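Local coordinates for protein catalase (Corynebacterium glutamicum, PDB 4B7H) that catalyses the breakdown of hydrogen peroxide to water and oxygen at a haem, carries bound NADPH and is inhibited by nitric oxide, at residues G457-Y460 with R461-D465; E500-G503 with A504-E508; W297-D301 with Y302-P306. All blocks are in the same frame, centred on the assembly; numbering follows the deposited sequence.

Contact 1 (G457-Y460 with R461-D465); sequences GILY and REVLD. With NDP (NADPH dihydro-nicotinamide-adenine-dinucleotide phosphate), chain H.
L459 sends its CG away from its own backbone N (chi1 173°), whereas L464 turns CG away from its carbonyl carbon (chi1 -60°); between them these rotations bring L459 CD1 within 3.7 Å of L464 CD2. V463 joins them, its CG1 lying 3.8 Å from the same CD1, and the three branched side chains, all residues of the NADPH pocket, form one apolar patch at the end of the helix against the cofactor. Each takes a different part of it: L459 CB lies 3.5 Å from the ribose hydroxyl O2D, V463 CG1 faces the other ribose at O4B, and L464 CD2 comes to 3.5 Å from C6A of the adenine. The backbone that carries the patch illustrates how a helix can widen in its last turns. L459 O accepts twice, from V463 N at 3.1 Å in the ordinary helical step and from L464 N at 3.0 Å in a pi-type step, the latter bond much the straighter. A water donating to both Y460 O and L464 O bridges the chain just beyond. Away from the cofactor, the R461 guanidinium folds back so that G457 O sits over the centre of one face, 3.4 Å above the plane, while its NH1 reaches a salt bridge with D499 and the carbonyl of V498. D465 OD1 then caps helix 466-479 through E468 N. That helix packs K469 and L472 against Y460 and L464, K469 making a cation-pi contact with the Y460 ring, and I458 touches W288 in a loop.

Contact 2 (E500-G503 with A504-E508); sequences ENLG and ARVKE
A504 N donates to E500 O, and three further backbone bonds repeat the same four-residue step: R505 N to N501 O, V506 N to L502 O and K507 N to G503 O, all four between 2.9 and 3.1 Å long. E508 N continues the series to A504 O. This is the opening of helix 500-514, and D499, immediately before it, turns its OD1 to accept from L502 N and, weakly, from N501 N. Both segments belong to the C-terminal helical region of the catalase, where 500-514 lies against helices 466-479 and 487-498. L502 and V506, one turn apart, lie on the side turned to those two helices and are buried: L502 CD1 rests 3.9 Å from V506 CG2, the branch that V506 sets beside its own backbone N by placing CG1 opposite (chi1 164°). The same CG2 is pressed to 3.3 Å from L502 O, so that a methyl covers a carbonyl already engaged in the helix. W495 touches both residues, with L472 and A473 also against L502 and I476 against V506. K507, its chain extended throughout, touches Y492 of helix 487-498. On the neighbouring flank R505 packs on A473 and bends at chi2 (61°), which turns its guanidinium toward the next turn, where NH1 forms a salt bridge with E508 OE1 at 2.9 Å. E508 OE1 lies close to the R505 guanidinium plane, but NH1 meets it from above the carboxylate plane. NH2 of R505 takes a second acid, E470 of helix 466-479.

Contact 3 (W297-D301 with Y302-P306); sequences WSQKD and YPLIP. With NDP (NADPH dihydro-nicotinamide-adenine-dinucleotide phosphate), chain H.
Y302 and W297 set their rings obliquely to each other, the centroid of the tyrosine ring and that of the six-membered indole ring 5.8 Å apart and the planes at 54°. Over one face of the Y302 ring lies D301 O, 3.4 Å from CG, and W297 CB approaches obliquely, 4.4 Å from CD2. Both rings are anchored by polar atoms beyond the pair: Y302 OH bonds to D282 and W297 NE1 to the carbonyl of P290, while K227 makes a cation-pi contact with the indole. The backbone between the two aromatics curls tightly, closed by Y302 N to S298 O at 2.9 Å. Inside it S298 forms an ST turn, its OG accepting from K300 N at 3.1 Å. With chi1 at 174° the hydroxyl also faces NADPH and donates to the phosphate oxygen O2N at 2.6 Å, so one OG accepts from the turn and donates to the cofactor. The turn ends the loop between strands 270-279 and 305-314 of the catalase beta-barrel, and it serves as one wall of the NADPH site. Q299 N points nearly straight at O1N, the second oxygen of the same phosphate, at 2.9 Å. W297 O accepts from the nicotinamide amide N7N and also from Q276 of strand 270-279. Two CA-H...O contacts reinforce the bend, a nearly straight one from Q299 CA to Y302 O at 3.5 Å and a more bent one from P303 CA to Q299 O. L304 extends to K274 and Q276 on strand 270-279 and to H229 and K231 on strand 223-232.

How the contacts relate
From the N terminus the order is contact 3, contact 1, contact 2, each local and closed within ten residues; they follow in series, and none encloses or crosses another. Contact 3 closes the bend at 297-306 that leads into a barrel strand, and contact 1, more than 150 residues later, ends helix 454-463. Their centres are about 17 Å apart without touching, and NADPH bridges them, tying the barrel to the C-terminal helices. Contact 2 begins the last helix and meets contact 1 directly, Y460 CZ packing 3.6 Å from L502 CB, but stays about 18 Å from contact 3 at the nearest atoms. Contact 1 is thus the one joined to both others.

Contact 1 (G457-Y460 with R461-D465)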
loop_
_atom_site.group_PDB
_atom_site.type_symbol
_atom_site.label_atom_id
_atom_site.label_comp_id
_atom_site.label_asym_id
_atom_site.label_seq_id
_atom_site.Cartn_x
_atom_site.Cartn_y
_atom_site.Cartn_z
ATOM N N GLY A 457 -44.385 13.325 2.743
ATOM C CA GLY A 457 -45.757 13.576 3.169
ATOM C C GLY A 457 -46.761 13.030 2.169
ATOM O O GLY A 457 -47.756 12.412 2.550
ATOM N N ILE A 458 -46.486 13.254 0.885
ATOM C CA ILE A 458 -47.288 12.712 -0.211
ATOM C C ILE A 458 -47.276 11.178 -0.215
ATOM O O ILE A 458 -48.318 10.533 -0.393
ATOM C CB ILE A 458 -46.810 13.267 -1.577
ATOM C CG1 ILE A 458 -47.178 14.749 -1.706
ATOM C CG2 ILE A 458 -47.428 12.490 -2.725
ATOM C CD1 ILE A 458 -46.579 15.438 -2.925
ATOM N N LEU A 459 -46.099 10.590 -0.022
ATOM C CA LEU A 459 -45.994 9.138 0.089
ATOM C C LEU A 459 -46.918 8.631 1.201
ATOM O O LEU A 459 -47.706 7.709 0.991
ATOM C CB LEU A 459 -44.542 8.715 0.348
ATOM C CG LEU A 459 -44.222 7.241 0.649
ATOM C CD1 LEU A 459 -44.635 6.322 -0.496
ATOM C CD2 LEU A 459 -42.732 7.069 0.956
ATOM N N TYR A 460 -46.843 9.264 2.368
ATOM C CA TYR A 460 -47.682 8.881 3.502
ATOM C C TYR A 460 -49.179 9.092 3.253
ATOM O O TYR A 460 -49.990 8.209 3.532
ATOM C CB TYR A 460 -47.246 9.633 4.769
ATOM C CG TYR A 460 -47.959 9.170 6.019
ATOM C CD1 TYR A 460 -47.582 7.998 6.663
ATOM C CD2 TYR A 460 -49.020 9.896 6.549
ATOM C CE1 TYR A 460 -48.241 7.563 7.811
ATOM C CE2 TYR A 460 -49.682 9.473 7.697
ATOM C CZ TYR A 460 -49.289 8.308 8.319
ATOM O OH TYR A 460 -49.942 7.887 9.453
ATOM N N ARG A 461 -49.541 10.255 2.725
ATOM C CA ARG A 461 -50.949 10.636 2.613
ATOM C C ARG A 461 -51.657 10.102 1.373
ATOM O O ARG A 461 -52.881 9.930 1.386
ATOM C CB ARG A 461 -51.092 12.160 2.660
ATOM C CG ARG A 461 -50.785 12.771 4.018
ATOM C CD ARG A 461 -51.042 14.268 4.030
ATOM N NE ARG A 461 -50.051 15.012 3.252
ATOM C CZ ARG A 461 -48.875 15.419 3.727
ATOM N NH1 ARG A 461 -48.527 15.149 4.981
ATOM N NH2 ARG A 461 -48.044 16.095 2.946
ATOM N N GLU A 462 -50.905 9.838 0.310
ATOM C CA GLU A 462 -51.518 9.509 -0.975
ATOM C C GLU A 462 -51.157 8.137 -1.545
ATOM O O GLU A 462 -51.852 7.633 -2.424
ATOM C CB GLU A 462 -51.187 10.595 -2.004
ATOM C CG GLU A 462 -51.642 11.981 -1.593
ATOM C CD GLU A 462 -51.293 13.048 -2.617
ATOM O OE1 GLU A 462 -51.227 12.737 -3.824
ATOM O OE2 GLU A 462 -51.089 14.208 -2.208
ATOM N N VAL A 463 -50.073 7.538 -1.062
ATOM C CA VAL A 463 -49.582 6.289 -1.644
ATOM C C VAL A 463 -49.717 5.085 -0.710
ATOM O O VAL A 463 -50.280 4.053 -1.090
ATOM C CB VAL A 463 -48.108 6.407 -2.078
ATOM C CG1 VAL A 463 -47.582 5.055 -2.564
ATOM C CG2 VAL A 463 -47.946 7.475 -3.153
ATOM N N LEU A 464 -49.172 5.197 0.497
ATOM C CA LEU A 464 -49.158 4.061 1.419
ATOM C C LEU A 464 -50.562 3.609 1.808
ATOM O O LEU A 464 -51.461 4.437 1.998
ATOM C CB LEU A 464 -48.383 4.409 2.689
ATOM C CG LEU A 464 -46.916 4.784 2.514
ATOM C CD1 LEU A 464 -46.277 4.984 3.881
ATOM C CD2 LEU A 464 -46.160 3.731 1.712
ATOM N N ASP A 465 -50.752 2.298 1.932
ATOM C CA ASP A 465 -52.008 1.794 2.481
ATOM C C ASP A 465 -51.989 1.883 4.010
ATOM O O ASP A 465 -50.964 2.225 4.604
ATOM C CB ASP A 465 -52.370 0.387 1.951
ATOM C CG ASP A 465 -51.390 -0.704 2.377
ATOM O OD1 ASP A 465 -50.936 -0.702 3.534
ATOM O OD2 ASP A 465 -51.104 -1.604 1.554
HETATM P PA NDP H . -47.308 7.161 -8.029
HETATM O O1A NDP H . -48.583 6.689 -7.432
HETATM O O2A NDP H . -47.355 7.225 -9.517
HETATM O O5B NDP H . -46.141 6.169 -7.560
HETATM C C5B NDP H . -46.015 5.809 -6.206
HETATM C C4B NDP H . -44.785 4.922 -6.107
HETATM O O4B NDP H . -44.585 4.555 -4.749
HETATM C C3B NDP H . -44.960 3.640 -6.923
HETATM O O3B NDP H . -43.768 3.356 -7.632
HETATM C C2B NDP H . -45.239 2.610 -5.845
HETATM O O2B NDP H . -44.930 1.272 -6.187
HETATM C C1B NDP H . -44.391 3.162 -4.709
HETATM N N9A NDP H . -44.672 2.528 -3.406
HETATM C C8A NDP H . -45.749 1.745 -3.072
HETATM N N7A NDP H . -45.612 1.340 -1.790
HETATM C C5A NDP H . -44.455 1.849 -1.297
HETATM C C6A NDP H . -43.837 1.746 -0.053
HETATM N N6A NDP H . -44.200 0.786 0.798
HETATM N N1A NDP H . -42.645 2.400 0.158
HETATM C C2A NDP H . -42.062 3.137 -0.853
HETATM N N3A NDP H . -42.678 3.231 -2.086
HETATM C C4A NDP H . -43.856 2.596 -2.304
HETATM O O3 NDP H . -46.943 8.593 -7.365
HETATM P PN NDP H . -45.635 9.475 -7.715
HETATM O O1N NDP H . -44.802 8.801 -8.752
HETATM O O2N NDP H . -46.116 10.863 -7.917
HETATM O O5D NDP H . -44.811 9.466 -6.332
HETATM C C5D NDP H . -45.492 9.593 -5.098
HETATM C C4D NDP H . -44.559 9.208 -3.968
HETATM O O4D NDP H . -44.197 7.850 -4.123
HETATM C C3D NDP H . -43.269 10.012 -4.014
HETATM O O3D NDP H . -43.360 11.183 -3.216
HETATM C C2D NDP H . -42.235 9.020 -3.511
HETATM O O2D NDP H . -42.097 9.150 -2.124
HETATM C C1D NDP H . -42.831 7.643 -3.785
HETATM N N1N NDP H . -42.130 6.950 -4.888
HETATM C C2N NDP H . -41.888 7.633 -6.045
HETATM C C3N NDP H . -41.242 7.053 -7.126
HETATM C C7N NDP H . -41.008 7.892 -8.339
HETATM O O7N NDP H . -39.895 7.614 -9.139
HETATM N N7N NDP H . -41.835 8.892 -8.625
HETATM C C4N NDP H . -40.761 5.617 -7.102
HETATM C C5N NDP H . -41.077 4.960 -5.789
HETATM C C6N NDP H . -41.731 5.642 -4.762
HETATM P P2B NDP H . -46.068 0.287 -6.775
HETATM O O1X NDP H . -47.220 0.267 -5.791
HETATM O O2X NDP H . -46.504 0.821 -8.122
HETATM O O3X NDP H . -45.434 -1.085 -6.917
HETATM O O HOH W 1 -52.054 6.994 1.972
#

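Contact 2 (E500-G503 with A504-E508)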
loop_
_atom_site.group_PDB
_atom_site.type_symbol
_atom_site.label_atom_id
_atom_site.label_comp_id
_atom_site.label_asym_id
_atom_site.label_seq_id
_atom_site.Cartn_x
_atom_site.Cartn_y
_atom_site.Cartn_z
ATOM N N GLU A 500 -48.551 15.253 10.328
ATOM C CA GLU A 500 -48.908 15.375 11.734
ATOM C C GLU A 500 -49.501 14.089 12.303
ATOM O O GLU A 500 -49.311 13.787 13.480
ATOM C CB GLU A 500 -49.869 16.543 11.953
ATOM C CG GLU A 500 -49.202 17.900 11.876
ATOM C CD GLU A 500 -50.149 19.028 12.224
ATOM O OE1 GLU A 500 -51.328 18.972 11.806
ATOM O OE2 GLU A 500 -49.718 19.970 12.924
ATOM N N ASN A 501 -50.218 13.330 11.479
ATOM C CA ASN A 501 -50.787 12.075 11.962
ATOM C C ASN A 501 -49.710 11.004 12.121
ATOM O O ASN A 501 -49.710 10.250 13.090
ATOM C CB ASN A 501 -51.927 11.609 11.056
ATOM C CG ASN A 501 -53.086 12.566 11.067
ATOM O OD1 ASN A 501 -53.597 12.926 12.129
ATOM N ND2 ASN A 501 -53.490 13.017 9.887
ATOM N N LEU A 502 -48.776 10.954 11.176
ATOM C CA LEU A 502 -47.629 10.063 11.315
ATOM C C LEU A 502 -46.825 10.424 12.568
ATOM O O LEU A 502 -46.478 9.558 13.371
ATOM C CB LEU A 502 -46.730 10.136 10.080
ATOM C CG LEU A 502 -45.413 9.360 10.170
ATOM C CD1 LEU A 502 -45.644 7.867 10.413
ATOM C CD2 LEU A 502 -44.626 9.579 8.891
ATOM N N GLY A 503 -46.545 11.712 12.741
ATOM C CA GLY A 503 -45.784 12.159 13.893
ATOM C C GLY A 503 -46.439 11.786 15.212
ATOM O O GLY A 503 -45.768 11.374 16.160
ATOM N N ALA A 504 -47.761 11.929 15.282
ATOM C CA ALA A 504 -48.474 11.630 16.518
ATOM C C ALA A 504 -48.373 10.138 16.817
ATOM O O ALA A 504 -48.175 9.731 17.961
ATOM C CB ALA A 504 -49.931 12.062 16.418
ATOM N N ARG A 505 -48.491 9.318 15.779
ATOM C CA ARG A 505 -48.455 7.873 15.975
ATOM C C ARG A 505 -47.050 7.406 16.365
ATOM O O ARG A 505 -46.895 6.521 17.209
ATOM C CB ARG A 505 -48.954 7.152 14.723
ATOM C CG ARG A 505 -49.149 5.649 14.896
ATOM C CD ARG A 505 -50.190 5.333 15.962
ATOM N NE ARG A 505 -50.415 3.894 16.079
ATOM C CZ ARG A 505 -50.738 3.276 17.210
ATOM N NH1 ARG A 505 -50.889 3.972 18.333
ATOM N NH2 ARG A 505 -50.914 1.960 17.221
ATOM N N VAL A 506 -46.031 8.014 15.758
ATOM C CA VAL A 506 -44.647 7.703 16.095
ATOM C C VAL A 506 -44.383 7.977 17.577
ATOM O O VAL A 506 -43.829 7.130 18.281
ATOM C CB VAL A 506 -43.661 8.510 15.226
ATOM C CG1 VAL A 506 -42.252 8.490 15.829
ATOM C CG2 VAL A 506 -43.637 7.963 13.791
ATOM N N LYS A 507 -44.801 9.144 18.061
ATOM C CA LYS A 507 -44.567 9.487 19.464
ATOM C C LYS A 507 -45.341 8.555 20.401
ATOM O O LYS A 507 -44.807 8.109 21.417
ATOM C CB LYS A 507 -44.910 10.953 19.747
ATOM C CG LYS A 507 -44.649 11.374 21.189
ATOM C CD LYS A 507 -44.816 12.881 21.387
ATOM C CE LYS A 507 -44.531 13.268 22.832
ATOM N NZ LYS A 507 -44.581 14.742 23.065
ATOM N N GLU A 508 -46.591 8.261 20.053
ATOM C CA GLU A 508 -47.406 7.312 20.811
ATOM C C GLU A 508 -46.703 5.971 20.988
ATOM O O GLU A 508 -46.583 5.449 22.099
ATOM C CB GLU A 508 -48.705 7.029 20.066
ATOM C CG GLU A 508 -49.829 7.978 20.332
ATOM C CD GLU A 508 -51.159 7.315 20.064
ATOM O OE1 GLU A 508 -51.308 6.723 18.972
ATOM O OE2 GLU A 508 -52.038 7.358 20.953
#

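Contact 3 (W297-D301 with Y302-P306)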
loop_
_atom_site.group_PDB
_atom_site.type_symbol
_atom_site.label_atom_id
_atom_site.label_comp_id
_atom_site.label_asym_id
_atom_site.label_seq_id
_atom_site.Cartn_x
_atom_site.Cartn_y
_atom_site.Cartn_z
ATOM N N TRP A 297 -39.301 12.467 -9.599
ATOM C CA TRP A 297 -40.218 12.977 -10.616
ATOM C C TRP A 297 -41.489 12.157 -10.518
ATOM O O TRP A 297 -41.444 10.925 -10.598
ATOM C CB TRP A 297 -39.663 12.772 -12.021
ATOM C CG TRP A 297 -38.405 13.507 -12.388
ATOM C CD1 TRP A 297 -37.759 14.484 -11.679
ATOM C CD2 TRP A 297 -37.639 13.305 -13.584
ATOM N NE1 TRP A 297 -36.630 14.897 -12.368
ATOM C CE2 TRP A 297 -36.543 14.190 -13.540
ATOM C CE3 TRP A 297 -37.778 12.451 -14.689
ATOM C CZ2 TRP A 297 -35.588 14.245 -14.559
ATOM C CZ3 TRP A 297 -36.824 12.506 -15.700
ATOM C CH2 TRP A 297 -35.744 13.396 -15.625
ATOM N N SER A 298 -42.630 12.817 -10.357
ATOM C CA SER A 298 -43.882 12.079 -10.280
ATOM C C SER A 298 -44.133 11.257 -11.543
ATOM O O SER A 298 -43.953 11.749 -12.665
ATOM C CB SER A 298 -45.054 13.021 -10.035
ATOM O OG SER A 298 -46.270 12.295 -10.095
ATOM N N GLN A 299 -44.542 10.005 -11.354
ATOM C CA GLN A 299 -44.853 9.120 -12.470
ATOM C C GLN A 299 -46.175 9.493 -13.131
ATOM O O GLN A 299 -46.511 8.982 -14.201
ATOM C CB GLN A 299 -44.829 7.659 -12.016
ATOM C CG GLN A 299 -43.416 7.230 -11.615
ATOM C CD GLN A 299 -43.375 6.019 -10.713
ATOM O OE1 GLN A 299 -43.744 6.082 -9.535
ATOM N NE2 GLN A 299 -42.895 4.914 -11.251
ATOM N N LYS A 300 -46.916 10.400 -12.499
ATOM C CA LYS A 300 -48.106 10.964 -13.128
ATOM C C LYS A 300 -47.704 12.023 -14.150
ATOM O O LYS A 300 -48.408 12.246 -15.130
ATOM C CB LYS A 300 -49.039 11.570 -12.082
ATOM C CG LYS A 300 -49.358 10.630 -10.937
ATOM C CD LYS A 300 -50.469 11.182 -10.063
ATOM C CE LYS A 300 -50.419 10.593 -8.661
ATOM N NZ LYS A 300 -51.664 10.889 -7.891
ATOM N N ASP A 301 -46.571 12.676 -13.912
ATOM C CA ASP A 301 -46.063 13.677 -14.837
ATOM C C ASP A 301 -45.183 13.032 -15.905
ATOM O O ASP A 301 -45.220 13.425 -17.072
ATOM C CB ASP A 301 -45.278 14.752 -14.079
ATOM C CG ASP A 301 -46.131 15.496 -13.061
ATOM O OD1 ASP A 301 -47.307 15.808 -13.366
ATOM O OD2 ASP A 301 -45.620 15.778 -11.950
ATOM N N TYR A 302 -44.398 12.038 -15.493
ATOM C CA TYR A 302 -43.452 11.364 -16.374
ATOM C C TYR A 302 -43.572 9.860 -16.179
ATOM O O TYR A 302 -42.884 9.280 -15.336
ATOM C CB TYR A 302 -42.024 11.872 -16.112
ATOM C CG TYR A 302 -41.931 13.342 -16.425
ATOM C CD1 TYR A 302 -41.831 13.777 -17.742
ATOM C CD2 TYR A 302 -42.008 14.298 -15.419
ATOM C CE1 TYR A 302 -41.783 15.124 -18.050
ATOM C CE2 TYR A 302 -41.967 15.651 -15.718
ATOM C CZ TYR A 302 -41.850 16.055 -17.036
ATOM O OH TYR A 302 -41.812 17.399 -17.337
ATOM N N PRO A 303 -44.484 9.224 -16.936
ATOM C CA PRO A 303 -44.705 7.780 -16.776
ATOM C C PRO A 303 -43.485 6.971 -17.194
ATOM O O PRO A 303 -42.614 7.482 -17.888
ATOM C CB PRO A 303 -45.871 7.491 -17.734
ATOM C CG PRO A 303 -46.529 8.810 -17.958
ATOM C CD PRO A 303 -45.425 9.823 -17.900
ATOM N N LEU A 304 -43.425 5.713 -16.782
ATOM C CA LEU A 304 -42.316 4.860 -17.176
ATOM C C LEU A 304 -42.441 4.453 -18.643
ATOM O O LEU A 304 -43.516 4.044 -19.096
ATOM C CB LEU A 304 -42.231 3.634 -16.269
ATOM C CG LEU A 304 -42.126 3.943 -14.768
ATOM C CD1 LEU A 304 -41.939 2.658 -13.968
ATOM C CD2 LEU A 304 -41.022 4.965 -14.448
ATOM N N ILE A 305 -41.341 4.599 -19.379
ATOM C CA ILE A 305 -41.262 4.227 -20.791
ATOM C C ILE A 305 -40.371 2.990 -20.907
ATOM O O ILE A 305 -39.243 2.995 -20.425
ATOM C CB ILE A 305 -40.659 5.368 -21.650
ATOM C CG1 ILE A 305 -41.654 6.511 -21.840
ATOM C CG2 ILE A 305 -40.290 4.868 -23.030
ATOM C CD1 ILE A 305 -41.739 7.451 -20.716
ATOM N N PRO A 306 -40.868 1.917 -21.543
ATOM C CA PRO A 306 -40.103 0.662 -21.573
ATOM C C PRO A 306 -38.895 0.700 -22.505
ATOM O O PRO A 306 -38.932 1.362 -23.541
ATOM C CB PRO A 306 -41.128 -0.353 -22.085
ATOM C CG PRO A 306 -42.061 0.465 -22.932
ATOM C CD PRO A 306 -42.186 1.774 -22.187
HETATM P PA NDP H . -47.308 7.161 -8.029
HETATM O O1A NDP H . -48.583 6.689 -7.432
HETATM O O2A NDP H . -47.355 7.225 -9.517
HETATM O O5B NDP H . -46.141 6.169 -7.560
HETATM C C5B NDP H . -46.015 5.809 -6.206
HETATM C C4B NDP H . -44.785 4.922 -6.107
HETATM O O4B NDP H . -44.585 4.555 -4.749
HETATM C C3B NDP H . -44.960 3.640 -6.923
HETATM O O3B NDP H . -43.768 3.356 -7.632
HETATM C C2B NDP H . -45.239 2.610 -5.845
HETATM O O2B NDP H . -44.930 1.272 -6.187
HETATM C C1B NDP H . -44.391 3.162 -4.709
HETATM N N9A NDP H . -44.672 2.528 -3.406
HETATM C C8A NDP H . -45.749 1.745 -3.072
HETATM N N7A NDP H . -45.612 1.340 -1.790
HETATM C C5A NDP H . -44.455 1.849 -1.297
HETATM C C6A NDP H . -43.837 1.746 -0.053
HETATM N N6A NDP H . -44.200 0.786 0.798
HETATM N N1A NDP H . -42.645 2.400 0.158
HETATM C C2A NDP H . -42.062 3.137 -0.853
HETATM N N3A NDP H . -42.678 3.231 -2.086
HETATM C C4A NDP H . -43.856 2.596 -2.304
HETATM O O3 NDP H . -46.943 8.593 -7.365
HETATM P PN NDP H . -45.635 9.475 -7.715
HETATM O O1N NDP H . -44.802 8.801 -8.752
HETATM O O2N NDP H . -46.116 10.863 -7.917
HETATM O O5D NDP H . -44.811 9.466 -6.332
HETATM C C5D NDP H . -45.492 9.593 -5.098
HETATM C C4D NDP H . -44.559 9.208 -3.968
HETATM O O4D NDP H . -44.197 7.850 -4.123
HETATM C C3D NDP H . -43.269 10.012 -4.014
HETATM O O3D NDP H . -43.360 11.183 -3.216
HETATM C C2D NDP H . -42.235 9.020 -3.511
HETATM O O2D NDP H . -42.097 9.150 -2.124
HETATM C C1D NDP H . -42.831 7.643 -3.785
HETATM N N1N NDP H . -42.130 6.950 -4.888
HETATM C C2N NDP H . -41.888 7.633 -6.045
HETATM C C3N NDP H . -41.242 7.053 -7.126
HETATM C C7N NDP H . -41.008 7.892 -8.339
HETATM O O7N NDP H . -39.895 7.614 -9.139
HETATM N N7N NDP H . -41.835 8.892 -8.625
HETATM C C4N NDP H . -40.761 5.617 -7.102
HETATM C C5N NDP H . -41.077 4.960 -5.789
HETATM C C6N NDP H . -41.731 5.642 -4.762
HETATM P P2B NDP H . -46.068 0.287 -6.775
HETATM O O1X NDP H . -47.220 0.267 -5.791
HETATM O O2X NDP H . -46.504 0.821 -8.122
HETATM O O3X NDP H . -45.434 -1.085 -6.917
#